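Local coordinates for protein EDTA monooxygenase (EDTA-degrading bacterium BNC1, PDB 5DQP) that probably catalyses the flavin-dependent oxidation of EDTA with molecular oxygen, using reduced FMN supplied by a partner flavin reductase, at residues T329-G332 / I333-S336; I305-R309 / I310-Q314; Q254-E258 / G259-V263. One frame throughout, in Å; residues are numbered along the deposited sequence.

Contact 1: residues T329-G332 / I333-S336; sequences TPIG and ILKS
L334 reaches back over the start of its helix to T329. From its CB, which lies 3.5 Å from I331 O, the chain passes to CG near P330 O and then forks: CD2 meets the T329 methyl CG2 at 3.5 Å, while CD1 passes T329 O and comes loosely to I331 CD1. T329 presents that methyl because CG2 stands anti to its backbone N, with OG1 turned off beside the N (chi1 -83°). Cutting L334 back to an alanine would probably leave the T329 methyl without its partner and open a gap against L323. I333 leans instead on the proline, its CG1 4.0 Å from P330 CB, the two side chains lying side by side. P330 is the N-cap residue, and its carbonyl receives weak bonds from I333 N and L334 N. The first firm helical bonds follow, K335 N to I331 O at 2.8 Å and S336 N to G332 O at 3.1 Å. This is the opening turn of helix 331-344, at the surface, entered from the long loop after helix 292-303; L323 of that loop touches both L334 and K335.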
ATOM      1  N   THR A 329     -35.290   9.383  10.543  1.00 39.19           N
ATOM      2  CA  THR A 329     -34.535   9.643   9.326  1.00 41.12           C
ATOM      3  C   THR A 329     -34.228  11.133   9.262  1.00 43.65           C
ATOM      4  O   THR A 329     -35.152  11.960   9.334  1.00 39.11           O
ATOM      5  CB  THR A 329     -35.292   9.179   8.069  1.00 45.45           C
ATOM      6  OG1 THR A 329     -35.070   7.776   7.877  1.00 51.88           O
ATOM      7  CG2 THR A 329     -34.814   9.921   6.833  1.00 41.70           C
ATOM      8  N   PRO A 330     -32.962  11.523   9.131  1.00 45.45           N
ATOM      9  CA  PRO A 330     -32.608  12.946   9.207  1.00 45.79           C
ATOM     10  C   PRO A 330     -33.426  13.796   8.238  1.00 44.66           C
ATOM     11  O   PRO A 330     -33.611  13.446   7.071  1.00 45.66           O
ATOM     12  CB  PRO A 330     -31.117  12.956   8.850  1.00 47.17           C
ATOM     13  CG  PRO A 330     -30.652  11.540   9.093  1.00 46.49           C
ATOM     14  CD  PRO A 330     -31.815  10.673   8.766  1.00 41.15           C
ATOM     15  N   ILE A 331     -33.903  14.932   8.747  1.00 42.09           N
ATOM     16  CA  ILE A 331     -34.756  15.838   7.985  1.00 42.84           C
ATOM     17  C   ILE A 331     -34.113  16.213   6.656  1.00 47.77           C
ATOM     18  O   ILE A 331     -34.801  16.360   5.638  1.00 49.36           O
ATOM     19  CB  ILE A 331     -35.059  17.088   8.827  1.00 46.30           C
ATOM     20  CG1 ILE A 331     -36.066  17.990   8.115  1.00 45.77           C
ATOM     21  CG2 ILE A 331     -33.768  17.833   9.124  1.00 51.57           C
ATOM     22  CD1 ILE A 331     -37.372  17.298   7.823  1.00 48.44           C
ATOM     23  N   GLY A 332     -32.791  16.398   6.644  1.00 43.59           N
ATOM     24  CA  GLY A 332     -32.112  16.797   5.423  1.00 39.83           C
ATOM     25  C   GLY A 332     -32.242  15.781   4.307  1.00 40.29           C
ATOM     26  O   GLY A 332     -32.313  16.151   3.133  1.00 37.13           O
ATOM     27  N   ILE A 333     -32.261  14.492   4.646  1.00 35.93           N
ATOM     28  CA  ILE A 333     -32.512  13.473   3.633  1.00 35.61           C
ATOM     29  C   ILE A 333     -33.920  13.634   3.072  1.00 34.55           C
ATOM     30  O   ILE A 333     -34.128  13.655   1.853  1.00 28.49           O
ATOM     31  CB  ILE A 333     -32.308  12.064   4.225  1.00 48.84           C
ATOM     32  CG1 ILE A 333     -30.973  11.955   4.979  1.00 45.90           C
ATOM     33  CG2 ILE A 333     -32.507  10.983   3.153  1.00 34.13           C
ATOM     34  CD1 ILE A 333     -29.839  12.732   4.377  1.00 56.33           C
ATOM     35  N   LEU A 334     -34.912  13.750   3.966  1.00 31.24           N
ATOM     36  CA  LEU A 334     -36.307  13.878   3.543  1.00 30.46           C
ATOM     37  C   LEU A 334     -36.487  15.099   2.655  1.00 28.18           C
ATOM     38  O   LEU A 334     -37.139  15.035   1.611  1.00 24.20           O
ATOM     39  CB  LEU A 334     -37.232  13.958   4.769  1.00 31.23           C
ATOM     40  CG  LEU A 334     -37.141  12.802   5.778  1.00 39.01           C
ATOM     41  CD1 LEU A 334     -38.003  13.053   7.023  1.00 36.48           C
ATOM     42  CD2 LEU A 334     -37.508  11.454   5.121  1.00 32.62           C
ATOM     43  N   LYS A 335     -35.907  16.226   3.051  1.00 26.16           N
ATOM     44  CA  LYS A 335     -36.057  17.425   2.241  1.00 32.78           C
ATOM     45  C   LYS A 335     -35.382  17.263   0.880  1.00 31.65           C
ATOM     46  O   LYS A 335     -35.874  17.784  -0.131  1.00 27.43           O
ATOM     47  CB  LYS A 335     -35.502  18.632   2.990  1.00 36.13           C
ATOM     48  CG  LYS A 335     -35.931  19.937   2.369  1.00 59.91           C
ATOM     49  CD  LYS A 335     -37.458  19.976   2.213  1.00 72.58           C
ATOM     50  CE  LYS A 335     -37.906  20.823   1.016  1.00 58.20           C
ATOM     51  NZ  LYS A 335     -37.349  20.277  -0.251  1.00 40.58           N
ATOM     52  N   SER A 336     -34.283  16.517   0.825  1.00 26.98           N
ATOM     53  CA  SER A 336     -33.629  16.274  -0.452  1.00 30.51           C
ATOM     54  C   SER A 336     -34.538  15.478  -1.373  1.00 29.13           C
ATOM     55  O   SER A 336     -34.630  15.758  -2.572  1.00 26.28           O
ATOM     56  CB  SER A 336     -32.311  15.536  -0.234  1.00 29.74           C
ATOM     57  OG  SER A 336     -31.651  15.381  -1.469  1.00 32.68           O
TER

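Contact 2: residues I305-R309 / I310-Q314; sequences IDLER and INVDQ
I310 folds back on the residues just before it, with backbone and side chain both engaged. Its N donates to D306 O at 3.0 Å, an acceptor shared with R309 N. Beside this bond I305 CG2 packs on I310 CB at 4.0 Å, the two side chains crossing at about a right angle. L307 closes the other apolar pair: its CD2 touches V312 CG1 at 3.6 Å, and its CA-H points at I310 O.

Around this first shell two Asx turns shape the backbone. D306 OD1 accepts from E308 N, which meets it from above the carboxylate plane, and N311 OD1 accepts from D313 N within the type I turn N311-Q314. The Q314 side chain turns back toward the first residue of that turn: with CG between its backbone N and carbonyl carbon (chi1 83°), OE1 returns to accept from N311 N at 2.9 Å. Its NE2 donates to a water that in turn donates to R309 O at 2.7 Å, bridging the halves. Farther out, helix 292-303 receives L307 at S300 and V312 at I296, while I305 and L307 lie against L348 of helix 348-354.

Side-chain oxygens of D306, N311 and Q314 thus accept from backbone N-H groups in a segment without regular helix or strand, and apolar contacts together with a D313-R349 salt bridge tie this surface loop to the two helices.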
ATOM      1  N   ILE A 305     -46.884  11.191   2.659  1.00 28.68           N
ATOM      2  CA  ILE A 305     -47.765  11.152   1.498  1.00 31.27           C
ATOM      3  C   ILE A 305     -48.918  10.195   1.786  1.00 35.59           C
ATOM      4  O   ILE A 305     -48.699   9.005   2.052  1.00 34.51           O
ATOM      5  CB  ILE A 305     -46.994  10.723   0.241  1.00 32.14           C
ATOM      6  CG1 ILE A 305     -46.013  11.828  -0.191  1.00 27.63           C
ATOM      7  CG2 ILE A 305     -47.984  10.355  -0.871  1.00 29.95           C
ATOM      8  CD1 ILE A 305     -44.958  11.376  -1.182  1.00 29.61           C
ATOM      9  N   ASP A 306     -50.150  10.702   1.710  1.00 36.08           N
ATOM     10  CA  ASP A 306     -51.346   9.913   2.034  1.00 39.60           C
ATOM     11  C   ASP A 306     -51.748   9.056   0.832  1.00 36.09           C
ATOM     12  O   ASP A 306     -52.402   9.531  -0.095  1.00 34.39           O
ATOM     13  CB  ASP A 306     -52.483  10.841   2.463  1.00 40.26           C
ATOM     14  CG  ASP A 306     -53.777  10.089   2.753  1.00 52.75           C
ATOM     15  OD1 ASP A 306     -53.752   8.840   2.807  1.00 51.24           O
ATOM     16  OD2 ASP A 306     -54.824  10.746   2.931  1.00 53.20           O
ATOM     17  N   LEU A 307     -51.395   7.782   0.853  1.00 40.44           N
ATOM     18  CA  LEU A 307     -51.668   6.949  -0.323  1.00 41.34           C
ATOM     19  C   LEU A 307     -53.124   6.593  -0.498  1.00 49.47           C
ATOM     20  O   LEU A 307     -53.406   5.742  -1.360  1.00 43.49           O
ATOM     21  CB  LEU A 307     -50.856   5.656  -0.278  1.00 38.84           C
ATOM     22  CG  LEU A 307     -49.347   5.780  -0.468  1.00 32.43           C
ATOM     23  CD1 LEU A 307     -48.736   4.412  -0.366  1.00 29.99           C
ATOM     24  CD2 LEU A 307     -49.001   6.451  -1.796  1.00 30.22           C
ATOM     25  N   GLU A 308     -54.032   7.132   0.282  1.00 50.16           N
ATOM     26  CA  GLU A 308     -55.440   7.023  -0.043  1.00 52.16           C
ATOM     27  C   GLU A 308     -55.942   8.118  -0.957  1.00 47.57           C
ATOM     28  O   GLU A 308     -56.885   7.915  -1.660  1.00 49.73           O
ATOM     29  CB  GLU A 308     -56.287   6.957   1.203  1.00 57.99           C
ATOM     30  CG  GLU A 308     -56.499   5.548   1.673  1.00 71.11           C
ATOM     31  CD  GLU A 308     -55.214   4.858   2.032  1.00 84.08           C
ATOM     32  OE1 GLU A 308     -54.455   4.439   1.128  1.00 83.50           O
ATOM     33  OE2 GLU A 308     -54.954   4.745   3.228  1.00106.01           O
ATOM     34  N   ARG A 309     -55.327   9.279  -0.902  1.00 40.87           N
ATOM     35  CA  ARG A 309     -55.632  10.382  -1.789  1.00 45.78           C
ATOM     36  C   ARG A 309     -54.666  10.488  -2.963  1.00 45.71           C
ATOM     37  O   ARG A 309     -55.009  11.127  -3.964  1.00 42.91           O
ATOM     38  CB  ARG A 309     -55.627  11.703  -1.008  1.00 45.51           C
ATOM     39  CG  ARG A 309     -56.758  11.834  -0.000  1.00 60.85           C
ATOM     40  CD  ARG A 309     -56.749  13.193   0.694  1.00 60.95           C
ATOM     41  NE  ARG A 309     -58.073  13.520   1.222  1.00 82.42           N
ATOM     42  CZ  ARG A 309     -58.418  13.456   2.507  1.00 82.93           C
ATOM     43  NH1 ARG A 309     -59.655  13.767   2.876  1.00 91.20           N
ATOM     44  NH2 ARG A 309     -57.531  13.100   3.426  1.00 69.96           N
ATOM     45  N   ILE A 310     -53.480   9.884  -2.865  1.00 40.47           N
ATOM     46  CA  ILE A 310     -52.410  10.055  -3.844  1.00 38.95           C
ATOM     47  C   ILE A 310     -52.077   8.682  -4.417  1.00 36.48           C
ATOM     48  O   ILE A 310     -51.768   7.749  -3.667  1.00 35.60           O
ATOM     49  CB  ILE A 310     -51.162  10.716  -3.221  1.00 34.87           C
ATOM     50  CG1 ILE A 310     -51.517  12.052  -2.583  1.00 36.01           C
ATOM     51  CG2 ILE A 310     -50.102  11.005  -4.272  1.00 34.48           C
ATOM     52  CD1 ILE A 310     -51.907  13.104  -3.583  1.00 42.38           C
ATOM     53  N   ASN A 311     -52.155   8.561  -5.740  1.00 28.57           N
ATOM     54  CA  ASN A 311     -51.698   7.366  -6.439  1.00 31.43           C
ATOM     55  C   ASN A 311     -50.172   7.344  -6.489  1.00 31.47           C
ATOM     56  O   ASN A 311     -49.531   8.388  -6.636  1.00 24.84           O
ATOM     57  CB  ASN A 311     -52.280   7.360  -7.858  1.00 34.42           C
ATOM     58  CG  ASN A 311     -51.927   6.109  -8.650  1.00 37.89           C
ATOM     59  OD1 ASN A 311     -50.834   5.994  -9.198  1.00 41.58           O
ATOM     60  ND2 ASN A 311     -52.864   5.176  -8.730  1.00 55.42           N
ATOM     61  N   VAL A 312     -49.582   6.150  -6.373  1.00 26.12           N
ATOM     62  CA  VAL A 312     -48.124   6.055  -6.434  1.00 29.58           C
ATOM     63  C   VAL A 312     -47.558   6.378  -7.809  1.00 28.59           C
ATOM     64  O   VAL A 312     -46.339   6.529  -7.941  1.00 27.25           O
ATOM     65  CB  VAL A 312     -47.595   4.668  -5.995  1.00 30.12           C
ATOM     66  CG1 VAL A 312     -48.053   4.358  -4.581  1.00 31.52           C
ATOM     67  CG2 VAL A 312     -48.012   3.571  -6.969  1.00 28.70           C
ATOM     68  N   ASP A 313     -48.399   6.518  -8.831  1.00 25.53           N
ATOM     69  CA  ASP A 313     -47.915   6.848 -10.162  1.00 27.99           C
ATOM     70  C   ASP A 313     -48.165   8.295 -10.557  1.00 26.97           C
ATOM     71  O   ASP A 313     -47.700   8.727 -11.619  1.00 24.02           O
ATOM     72  CB  ASP A 313     -48.541   5.909 -11.189  1.00 26.70           C
ATOM     73  CG  ASP A 313     -47.895   4.536 -11.170  1.00 35.12           C
ATOM     74  OD1 ASP A 313     -46.642   4.469 -11.223  1.00 32.41           O
ATOM     75  OD2 ASP A 313     -48.629   3.522 -11.086  1.00 44.86           O
ATOM     76  N   GLN A 314     -48.853   9.062  -9.729  1.00 25.13           N
ATOM     77  CA  GLN A 314     -49.128  10.424 -10.118  1.00 29.00           C
ATOM     78  C   GLN A 314     -47.960  11.350  -9.785  1.00 24.27           C
ATOM     79  O   GLN A 314     -47.223  11.152  -8.814  1.00 21.14           O
ATOM     80  CB  GLN A 314     -50.422  10.898  -9.462  1.00 26.38           C
ATOM     81  CG  GLN A 314     -50.326  11.397  -8.084  1.00 26.64           C
ATOM     82  CD  GLN A 314     -51.737  11.758  -7.570  1.00 46.97           C
ATOM     83  OE1 GLN A 314     -52.592  10.873  -7.388  1.00 28.43           O
ATOM     84  NE2 GLN A 314     -51.991  13.055  -7.380  1.00 31.18           N
TER
HETATM   85  O   HOH W   1     -54.971  12.684  -6.226  1.00 42.37           O

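Contact 3: residues Q254-E258 / G259-V263; sequences QGRPE and GSTLV
Polar contact between R256 and S260 runs largely through water. R256 NH2 and S260 O are 3.5 Å apart, and one water joins them, accepting from NH2 and donating to the carbonyl at 2.7 Å. A second water touches T261 OG1 at 2.7 Å and receives a weak bond from R256 NH1. The hydroxyls S260 OG and T261 OG1 are hydrogen-bonded to each other at 3.1 Å.

By packing, S260 lies over one face of the guanidinium, with OG 4.0 Å above the plane near its centre. OG is placed there by its position between the backbone N and the carbonyl carbon (chi1 68°). The other side of S260 is close to the preceding loop, CB being 3.0 Å from P257 O.

Two glycines let the backbone turn: G255 ends helix 237-253 in a Schellman motif, and G259 also has positive phi. Charged ends find their main partners beyond the loop, R256 at the carbonyls of S224 and G227, E258 at R252.

The loop is a helix-to-strand connection of the TIM barrel, carrying the chain from helix 237-253 into strand 262-271, which runs parallel to strand 229-233; S260 and T261 rest on A251 of the helix.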
ATOM      1  N   GLN A 254     -10.616  30.975   1.073  1.00 34.30           N
ATOM      2  CA  GLN A 254      -9.390  30.585   1.769  1.00 35.50           C
ATOM      3  C   GLN A 254      -8.137  31.072   1.056  1.00 34.42           C
ATOM      4  O   GLN A 254      -7.023  30.797   1.527  1.00 36.65           O
ATOM      5  CB  GLN A 254      -9.315  29.062   1.921  1.00 34.89           C
ATOM      6  CG  GLN A 254     -10.430  28.442   2.724  1.00 33.12           C
ATOM      7  CD  GLN A 254     -10.229  28.607   4.211  1.00 34.17           C
ATOM      8  OE1 GLN A 254      -9.133  28.401   4.734  1.00 36.69           O
ATOM      9  NE2 GLN A 254     -11.286  28.986   4.900  1.00 30.99           N
ATOM     10  N   GLY A 255      -8.295  31.783  -0.054  1.00 34.23           N
ATOM     11  CA  GLY A 255      -7.177  32.275  -0.838  1.00 35.16           C
ATOM     12  C   GLY A 255      -6.606  31.308  -1.853  1.00 38.99           C
ATOM     13  O   GLY A 255      -5.534  31.586  -2.405  1.00 39.23           O
ATOM     14  N   ARG A 256      -7.279  30.181  -2.124  1.00 38.49           N
ATOM     15  CA  ARG A 256      -6.747  29.199  -3.065  1.00 36.65           C
ATOM     16  C   ARG A 256      -6.930  29.671  -4.501  1.00 36.33           C
ATOM     17  O   ARG A 256      -7.790  30.508  -4.786  1.00 34.14           O
ATOM     18  CB  ARG A 256      -7.420  27.845  -2.851  1.00 34.81           C
ATOM     19  CG  ARG A 256      -7.054  27.282  -1.492  1.00 37.19           C
ATOM     20  CD  ARG A 256      -7.816  26.048  -1.167  1.00 36.20           C
ATOM     21  NE  ARG A 256      -7.484  24.945  -2.064  1.00 37.64           N
ATOM     22  CZ  ARG A 256      -8.222  23.844  -2.151  1.00 43.38           C
ATOM     23  NH1 ARG A 256      -9.312  23.730  -1.397  1.00 26.54           N
ATOM     24  NH2 ARG A 256      -7.881  22.870  -2.981  1.00 41.60           N
ATOM     25  N   PRO A 257      -6.092  29.190  -5.421  1.00 39.14           N
ATOM     26  CA  PRO A 257      -6.186  29.652  -6.812  1.00 37.57           C
ATOM     27  C   PRO A 257      -7.474  29.184  -7.451  1.00 38.42           C
ATOM     28  O   PRO A 257      -8.020  28.138  -7.096  1.00 39.03           O
ATOM     29  CB  PRO A 257      -4.979  29.002  -7.496  1.00 36.58           C
ATOM     30  CG  PRO A 257      -4.606  27.835  -6.618  1.00 36.74           C
ATOM     31  CD  PRO A 257      -5.006  28.217  -5.215  1.00 37.08           C
ATOM     32  N   GLU A 258      -7.955  29.966  -8.412  1.00 39.68           N
ATOM     33  CA  GLU A 258      -9.103  29.535  -9.192  1.00 45.92           C
ATOM     34  C   GLU A 258      -8.807  28.190  -9.852  1.00 42.28           C
ATOM     35  O   GLU A 258      -7.653  27.851 -10.132  1.00 34.49           O
ATOM     36  CB  GLU A 258      -9.452  30.575 -10.259  1.00 62.49           C
ATOM     37  CG  GLU A 258      -9.624  32.006  -9.744  1.00 56.50           C
ATOM     38  CD  GLU A 258     -10.769  32.151  -8.747  1.00 57.80           C
ATOM     39  OE1 GLU A 258     -10.501  32.521  -7.575  1.00 50.15           O
ATOM     40  OE2 GLU A 258     -11.932  31.899  -9.140  1.00 50.55           O
ATOM     41  N   GLY A 259      -9.866  27.427 -10.120  1.00 40.44           N
ATOM     42  CA  GLY A 259      -9.693  26.084 -10.646  1.00 36.50           C
ATOM     43  C   GLY A 259      -9.070  25.115  -9.659  1.00 30.06           C
ATOM     44  O   GLY A 259      -8.428  24.149 -10.063  1.00 32.12           O
ATOM     45  N   SER A 260      -9.229  25.363  -8.371  1.00 33.56           N
ATOM     46  CA  SER A 260      -8.631  24.525  -7.347  1.00 29.73           C
ATOM     47  C   SER A 260      -9.483  23.311  -6.979  1.00 30.13           C
ATOM     48  O   SER A 260      -8.975  22.407  -6.314  1.00 29.86           O
ATOM     49  CB  SER A 260      -8.407  25.363  -6.089  1.00 30.83           C
ATOM     50  OG  SER A 260      -9.685  25.700  -5.542  1.00 35.18           O
ATOM     51  N   THR A 261     -10.755  23.269  -7.394  1.00 26.41           N
ATOM     52  CA  THR A 261     -11.768  22.390  -6.819  1.00 26.88           C
ATOM     53  C   THR A 261     -12.689  21.836  -7.904  1.00 24.56           C
ATOM     54  O   THR A 261     -13.286  22.590  -8.679  1.00 25.84           O
ATOM     55  CB  THR A 261     -12.609  23.153  -5.776  1.00 33.17           C
ATOM     56  OG1 THR A 261     -11.764  23.604  -4.705  1.00 35.25           O
ATOM     57  CG2 THR A 261     -13.737  22.271  -5.224  1.00 29.42           C
ATOM     58  N   LEU A 262     -12.805  20.517  -7.943  1.00 26.86           N
ATOM     59  CA  LEU A 262     -13.777  19.811  -8.759  1.00 24.37           C
ATOM     60  C   LEU A 262     -14.761  19.110  -7.832  1.00 21.92           C
ATOM     61  O   LEU A 262     -14.356  18.555  -6.805  1.00 20.11           O
ATOM     62  CB  LEU A 262     -13.079  18.797  -9.674  1.00 24.39           C
ATOM     63  CG  LEU A 262     -12.004  19.346 -10.628  1.00 27.44           C
ATOM     64  CD1 LEU A 262     -11.276  18.182 -11.270  1.00 25.79           C
ATOM     65  CD2 LEU A 262     -12.641  20.202 -11.705  1.00 24.34           C
ATOM     66  N   VAL A 263     -16.055  19.170  -8.179  1.00 20.57           N
ATOM     67  CA  VAL A 263     -17.121  18.467  -7.470  1.00 16.66           C
ATOM     68  C   VAL A 263     -17.649  17.335  -8.352  1.00 17.47           C
ATOM     69  O   VAL A 263     -18.051  17.563  -9.505  1.00 21.22           O
ATOM     70  CB  VAL A 263     -18.266  19.424  -7.071  1.00 22.64           C
ATOM     71  CG1 VAL A 263     -19.400  18.662  -6.383  1.00 19.18           C
ATOM     72  CG2 VAL A 263     -17.752  20.543  -6.184  1.00 17.47           C
TER
HETATM   73  O   HOH W   2     -12.342  22.795  -2.209  1.00 24.72           O
HETATM   74  O   HOH W   3      -6.283  22.580  -5.828  1.00 30.84           O

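How the contacts relate
The three contacts follow one another along the chain within the luciferase-like fold, contact 3 first, then contact 2, then contact 1, and none touches another. Contact 3 leads into a barrel strand; contacts 2 and 1 come later, in the long excursion between strand 262-271 and strand 358-360. Contacts 1 and 2 are neighbours on the same side of the chain's centre, with nearest atoms about 9 Å apart, whereas the centres of contacts 2 and 3 are about 45 Å apart. In contact 1 the I333 side chain is about 11 Å from that of S216 in the predicted FMN site, too far to touch, and about 3 Å from a bound polyether, probably from the crystallisation liquor. Contacts 2 and 3 lie away from that site.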